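Local coordinates for Glyoxalase/Bleomycin resistance protein (Bacillus cereus ATCC 14579, PDB 1XQA) that is of unknown function but belongs to the glyoxalase/bleomycin resistance family and binds a magnesium ion, possibly acting as a metal-dependent enzyme, at residues A16-L21 with A38-N43; L21-G26 with K82-L87. All blocks are in the same frame, centred on the assembly; numbering follows the deposited sequence. Where two conformers were deposited one is given.

Contact 1 (A16-L21 with A38-N43); sequences AAREFL and AVMRDN
Arg18 and the selenomethionine Met40 meet at about a right angle between the helix 14-25 and the strand 37-41. The touching is done by the aliphatic part of the arginine: its CG sits 3.7 Å from Met40 SE and 4.0 Å from Met40 CE. Farther out, Arg18 CD passes Ala38 CB at 4.5 Å, a looser approach to the methyl of the next inward-facing residue on the strand. With CG anti to the backbone N (chi1 174°) and the chain extended as far as NE, the arginine runs past Met40 and sends its guanidinium out of this contact. There NE forms a salt bridge with Glu22 one turn on in the helix, and NH2 donates to the backbone O of Cys29 in the second subunit. Met40, by contrast, is bent at chi2 (-64°) and chi3 (-56°), which turns its SE-CE end toward Arg18 CG. Only carbon and selenium meet here, by van der Waals contact, while the charge is satisfied outside the two segments. Strand 6-11, helix 14-25 and strands 28-33, 37-41 and 47-52 form the βαβββ module of the vicinal oxygen chelate fold, and this contact lays its helix on its sheet.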
loop_
_atom_site.group_PDB
_atom_site.type_symbol
_atom_site.label_atom_id
_atom_site.label_comp_id
_atom_site.label_asym_id
_atom_site.label_seq_id
_atom_site.Cartn_x
_atom_site.Cartn_y
_atom_site.Cartn_z
ATOM N N ALA A 16 -4.102 2.462 -11.458
ATOM C CA ALA A 16 -2.706 2.852 -11.221
ATOM C C ALA A 16 -2.577 3.926 -10.135
ATOM O O ALA A 16 -1.663 3.846 -9.292
ATOM C CB ALA A 16 -2.062 3.337 -12.500
ATOM N N ALA A 17 -3.461 4.925 -10.180
ATOM C CA ALA A 17 -3.481 5.984 -9.168
ATOM C C ALA A 17 -3.792 5.390 -7.803
ATOM O O ALA A 17 -3.112 5.707 -6.836
ATOM C CB ALA A 17 -4.470 7.084 -9.512
ATOM N N ARG A 18 -4.787 4.501 -7.738
ATOM C CA ARG A 18 -5.144 3.850 -6.460
ATOM C C ARG A 18 -3.979 3.102 -5.823
ATOM O O ARG A 18 -3.691 3.255 -4.631
ATOM C CB ARG A 18 -6.306 2.890 -6.676
ATOM C CG ARG A 18 -6.665 2.052 -5.457
ATOM C CD ARG A 18 -7.791 1.119 -5.774
ATOM N NE ARG A 18 -7.965 0.128 -4.718
ATOM C CZ ARG A 18 -8.826 -0.885 -4.775
ATOM N NH1 ARG A 18 -9.621 -1.045 -5.841
ATOM N NH2 ARG A 18 -8.914 -1.726 -3.755
ATOM N N GLU A 19 -3.308 2.272 -6.611
ATOM C CA GLU A 19 -2.294 1.406 -6.047
ATOM C C GLU A 19 -1.085 2.227 -5.553
ATOM O O GLU A 19 -0.489 1.901 -4.533
ATOM C CB GLU A 19 -1.940 0.272 -7.024
ATOM C CG GLU A 19 -0.822 0.559 -7.974
ATOM C CD GLU A 19 -0.684 -0.497 -9.073
ATOM O OE1 GLU A 19 -0.109 -0.148 -10.136
ATOM O OE2 GLU A 19 -1.162 -1.643 -8.882
ATOM N N PHE A 20 -0.768 3.308 -6.263
ATOM C CA PHE A 20 0.291 4.240 -5.861
ATOM C C PHE A 20 -0.063 4.919 -4.529
ATOM O O PHE A 20 0.764 4.988 -3.610
ATOM C CB PHE A 20 0.484 5.306 -6.946
ATOM C CG PHE A 20 1.619 6.253 -6.677
ATOM C CD1 PHE A 20 2.937 5.851 -6.909
ATOM C CD2 PHE A 20 1.373 7.561 -6.214
ATOM C CE1 PHE A 20 3.998 6.733 -6.690
ATOM C CE2 PHE A 20 2.437 8.452 -5.988
ATOM C CZ PHE A 20 3.756 8.025 -6.227
ATOM N N LEU A 21 -1.312 5.385 -4.414
ATOM C CA LEU A 21 -1.762 6.069 -3.192
ATOM C C LEU A 21 -1.808 5.122 -1.994
ATOM O O LEU A 21 -1.479 5.515 -0.861
ATOM C CB LEU A 21 -3.113 6.757 -3.423
ATOM C CG LEU A 21 -3.063 7.973 -4.341
ATOM C CD1 LEU A 21 -4.488 8.309 -4.824
ATOM C CD2 LEU A 21 -2.369 9.186 -3.674
ATOM N N ALA A 38 -12.929 5.098 -7.981
ATOM C CA ALA A 38 -12.495 4.530 -6.695
ATOM C C ALA A 38 -12.622 5.594 -5.631
ATOM O O ALA A 38 -12.281 6.744 -5.874
ATOM C CB ALA A 38 -11.035 4.024 -6.753
ATOM N N VAL A 39 -13.113 5.215 -4.459
ATOM C CA VAL A 39 -13.219 6.150 -3.344
ATOM C C VAL A 39 -12.095 5.851 -2.388
ATOM O O VAL A 39 -12.031 4.749 -1.840
ATOM C CB VAL A 39 -14.558 5.996 -2.616
ATOM C CG1 VAL A 39 -14.680 7.027 -1.504
ATOM C CG2 VAL A 39 -15.691 6.150 -3.599
HETATM N N MSE A 40 -11.197 6.819 -2.222
HETATM C CA MSE A 40 -10.073 6.679 -1.300
HETATM C C MSE A 40 -10.311 7.546 -0.066
HETATM O O MSE A 40 -10.953 8.589 -0.149
HETATM C CB MSE A 40 -8.750 7.088 -1.957
HETATM C CG MSE A 40 -8.542 6.592 -3.411
HETATM SE SE MSE A 40 -8.456 4.645 -3.484
HETATM C CE MSE A 40 -6.965 4.336 -2.206
ATOM N N ARG A 41 -9.774 7.103 1.070
ATOM C CA ARG A 41 -9.908 7.798 2.354
ATOM C C ARG A 41 -8.539 7.913 2.987
ATOM O O ARG A 41 -7.736 6.994 2.863
ATOM C CB ARG A 41 -10.767 6.989 3.325
ATOM C CG ARG A 41 -12.192 6.731 2.897
ATOM C CD ARG A 41 -12.935 6.004 4.005
ATOM N NE ARG A 41 -12.952 6.751 5.262
ATOM C CZ ARG A 41 -13.895 7.623 5.603
ATOM N NH1 ARG A 41 -13.835 8.249 6.769
ATOM N NH2 ARG A 41 -14.898 7.873 4.777
ATOM N N ASP A 42 -8.282 9.024 3.675
ATOM C CA ASP A 42 -7.108 9.131 4.523
ATOM C C ASP A 42 -7.506 8.883 5.969
ATOM O O ASP A 42 -8.666 8.621 6.260
ATOM C CB ASP A 42 -6.374 10.472 4.335
ATOM C CG ASP A 42 -7.106 11.670 4.954
ATOM O OD1 ASP A 42 -8.185 11.521 5.576
ATOM O OD2 ASP A 42 -6.569 12.787 4.812
ATOM N N ASN A 43 -6.544 8.996 6.874
ATOM C CA ASN A 43 -6.765 8.706 8.282
ATOM C C ASN A 43 -7.704 9.682 8.999
ATOM O O ASN A 43 -8.301 9.342 10.024
ATOM C CB ASN A 43 -5.421 8.686 8.996
ATOM C CG ASN A 43 -5.449 7.848 10.221
ATOM O OD1 ASN A 43 -5.176 8.331 11.326
ATOM N ND2 ASN A 43 -5.811 6.576 10.056
#

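Contact 2 (L21-G26 with K82-L87); sequences LEKYFG and KEDGFL
The C-terminal end of helix 14-25 in this glyoxalase-like fold meets the residues just after helix 71-83, where Tyr24 reaches Asp84 and Phe86. The second helix ends in a Schellman motif: Gly85, at positive phi, is the C-prime residue, its N bonds to Lys82 O, and Phe86 N returns to Leu81 O. Asp84 and Phe86 flank this glycine and both point their side chains at the tyrosine. Tyr24 OH donates to Asp84 OD2; the 2.4 Å between them is very short, and its exact length is doubtful. The carboxylate oxygen lies at the edge of the phenol, in the ring plane, although the carboxylate itself is turned 56° from that plane. Phe86 CE2 comes to 3.9 Å from Tyr24 CE2, and the two rings, with planes at 80°, meet obliquely. Lys23 lays its CG over one face of the Tyr24 ring, 3.9 Å above the plane and toward the rim. Its chi1 of -172° sets the chain pointing away from the backbone N, and the rest runs out straight to NZ, 3.7 Å from Asp84 OD2, a long salt bridge whose nitrogen position is uncertain. On its other oxygen, OD1, Asp84 binds Lys76 and Arg80 of the second subunit. The cationic partners probably keep Asp84 ionised. Through its two oxygens it links Tyr24 of helix 14-25 with the second subunit at the end of helix 71-83.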
loop_
_atom_site.group_PDB
_atom_site.type_symbol
_atom_site.label_atom_id
_atom_site.label_comp_id
_atom_site.label_asym_id
_atom_site.label_seq_id
_atom_site.Cartn_x
_atom_site.Cartn_y
_atom_site.Cartn_z
ATOM N N LEU A 21 -1.312 5.385 -4.414
ATOM C CA LEU A 21 -1.762 6.069 -3.192
ATOM C C LEU A 21 -1.808 5.122 -1.994
ATOM O O LEU A 21 -1.479 5.515 -0.861
ATOM C CB LEU A 21 -3.113 6.757 -3.423
ATOM C CG LEU A 21 -3.063 7.973 -4.341
ATOM C CD1 LEU A 21 -4.488 8.309 -4.824
ATOM C CD2 LEU A 21 -2.369 9.186 -3.674
ATOM N N GLU A 22 -2.186 3.872 -2.249
ATOM C CA GLU A 22 -2.140 2.833 -1.212
ATOM C C GLU A 22 -0.730 2.536 -0.753
ATOM O O GLU A 22 -0.451 2.549 0.442
ATOM C CB GLU A 22 -2.809 1.548 -1.694
ATOM C CG GLU A 22 -4.308 1.722 -1.812
ATOM C CD GLU A 22 -4.989 0.607 -2.575
ATOM O OE1 GLU A 22 -4.301 -0.204 -3.229
ATOM O OE2 GLU A 22 -6.229 0.573 -2.544
ATOM N N LYS A 23 0.163 2.291 -1.702
ATOM C CA LYS A 23 1.526 1.896 -1.375
ATOM C C LYS A 23 2.318 2.984 -0.655
ATOM O O LYS A 23 2.923 2.725 0.396
ATOM C CB LYS A 23 2.268 1.478 -2.643
ATOM C CG LYS A 23 3.641 0.862 -2.343
ATOM C CD LYS A 23 4.261 0.285 -3.572
ATOM C CE LYS A 23 5.624 -0.275 -3.231
ATOM N NZ LYS A 23 6.180 -1.106 -4.350
ATOM N N TYR A 24 2.303 4.196 -1.203
ATOM C CA TYR A 24 3.190 5.261 -0.705
ATOM C C TYR A 24 2.554 6.213 0.316
ATOM O O TYR A 24 3.257 6.829 1.132
ATOM C CB TYR A 24 3.816 6.030 -1.883
ATOM C CG TYR A 24 4.686 5.125 -2.716
ATOM C CD1 TYR A 24 5.961 4.751 -2.269
ATOM C CD2 TYR A 24 4.221 4.584 -3.911
ATOM C CE1 TYR A 24 6.748 3.878 -3.007
ATOM C CE2 TYR A 24 5.017 3.711 -4.669
ATOM C CZ TYR A 24 6.277 3.370 -4.203
ATOM O OH TYR A 24 7.044 2.507 -4.948
ATOM N N PHE A 25 1.229 6.330 0.293
ATOM C CA PHE A 25 0.592 7.329 1.149
ATOM C C PHE A 25 -0.425 6.748 2.114
ATOM O O PHE A 25 -1.069 7.471 2.868
ATOM C CB PHE A 25 0.060 8.490 0.313
ATOM C CG PHE A 25 1.141 9.210 -0.413
ATOM C CD1 PHE A 25 1.959 10.108 0.271
ATOM C CD2 PHE A 25 1.421 8.916 -1.744
ATOM C CE1 PHE A 25 3.010 10.741 -0.377
ATOM C CE2 PHE A 25 2.477 9.547 -2.400
ATOM C CZ PHE A 25 3.263 10.464 -1.713
ATOM N N GLY A 26 -0.536 5.430 2.115
ATOM C CA GLY A 26 -1.359 4.741 3.107
ATOM C C GLY A 26 -2.855 4.984 3.016
ATOM O O GLY A 26 -3.575 4.736 3.983
ATOM N N LYS A 82 12.342 6.815 -5.175
ATOM C CA LYS A 82 13.549 6.731 -6.004
ATOM C C LYS A 82 13.958 5.279 -6.272
ATOM O O LYS A 82 14.174 4.888 -7.427
ATOM C CB LYS A 82 14.706 7.484 -5.334
ATOM C CG LYS A 82 15.952 7.630 -6.215
ATOM C CD LYS A 82 17.013 8.478 -5.530
ATOM C CE LYS A 82 18.224 8.660 -6.430
ATOM N NZ LYS A 82 19.431 9.024 -5.625
ATOM N N GLU A 83 14.066 4.481 -5.207
ATOM C CA GLU A 83 14.422 3.062 -5.330
ATOM C C GLU A 83 13.432 2.268 -6.144
ATOM O O GLU A 83 13.790 1.262 -6.746
ATOM C CB GLU A 83 14.509 2.403 -3.967
ATOM C CG GLU A 83 15.625 2.931 -3.128
ATOM C CD GLU A 83 15.596 2.374 -1.728
ATOM O OE1 GLU A 83 14.597 1.726 -1.345
ATOM O OE2 GLU A 83 16.580 2.602 -1.012
ATOM N N ASP A 84 12.189 2.709 -6.137
ATOM C CA ASP A 84 11.125 2.009 -6.831
ATOM C C ASP A 84 10.915 2.534 -8.255
ATOM O O ASP A 84 9.977 2.125 -8.941
ATOM C CB ASP A 84 9.827 2.076 -6.025
ATOM C CG ASP A 84 9.895 1.291 -4.727
ATOM O OD1 ASP A 84 10.910 0.580 -4.475
ATOM O OD2 ASP A 84 8.922 1.384 -3.947
ATOM N N GLY A 85 11.789 3.435 -8.699
ATOM C CA GLY A 85 11.819 3.827 -10.110
ATOM C C GLY A 85 11.074 5.088 -10.473
ATOM O O GLY A 85 10.897 5.383 -11.660
ATOM N N PHE A 86 10.626 5.835 -9.463
ATOM C CA PHE A 86 10.021 7.137 -9.699
ATOM C C PHE A 86 11.100 8.218 -9.691
ATOM O O PHE A 86 12.057 8.171 -8.919
ATOM C CB PHE A 86 8.910 7.437 -8.695
ATOM C CG PHE A 86 7.762 6.466 -8.764
ATOM C CD1 PHE A 86 6.696 6.688 -9.626
ATOM C CD2 PHE A 86 7.774 5.313 -8.005
ATOM C CE1 PHE A 86 5.632 5.767 -9.716
ATOM C CE2 PHE A 86 6.727 4.387 -8.073
ATOM C CZ PHE A 86 5.652 4.616 -8.935
ATOM N N LEU A 87 10.927 9.193 -10.564
ATOM C CA LEU A 87 11.916 10.244 -10.723
ATOM C C LEU A 87 11.654 11.367 -9.720
ATOM O O LEU A 87 10.704 12.145 -9.825
ATOM C CB LEU A 87 11.958 10.717 -12.179
ATOM C CG LEU A 87 11.998 9.612 -13.250
ATOM C CD1 LEU A 87 12.093 10.229 -14.648
ATOM C CD2 LEU A 87 13.129 8.581 -13.051
#

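Helix 14-25 serves both contacts, and Leu21 lies in a segment of each. Contact 1 is largely buried and sets the helix on its own sheet; contact 2 lies near the surface and joins the end of that helix to the end of helix 71-83, from the other half of the chain. The first is apolar across its segments, whereas the second combines a phenol-carboxylate bond and a long salt bridge with aromatic packing. The two meet through Phe20 of segment 16-21, whose CE1 lies 3.5 Å from Phe86 CZ, and Met40 CE packs 3.7 Å from Glu22 CG. Each also reaches the second subunit, through Arg18 in one and Asp84 in the other, and both stand away from the magnesium site at His63 and Glu110.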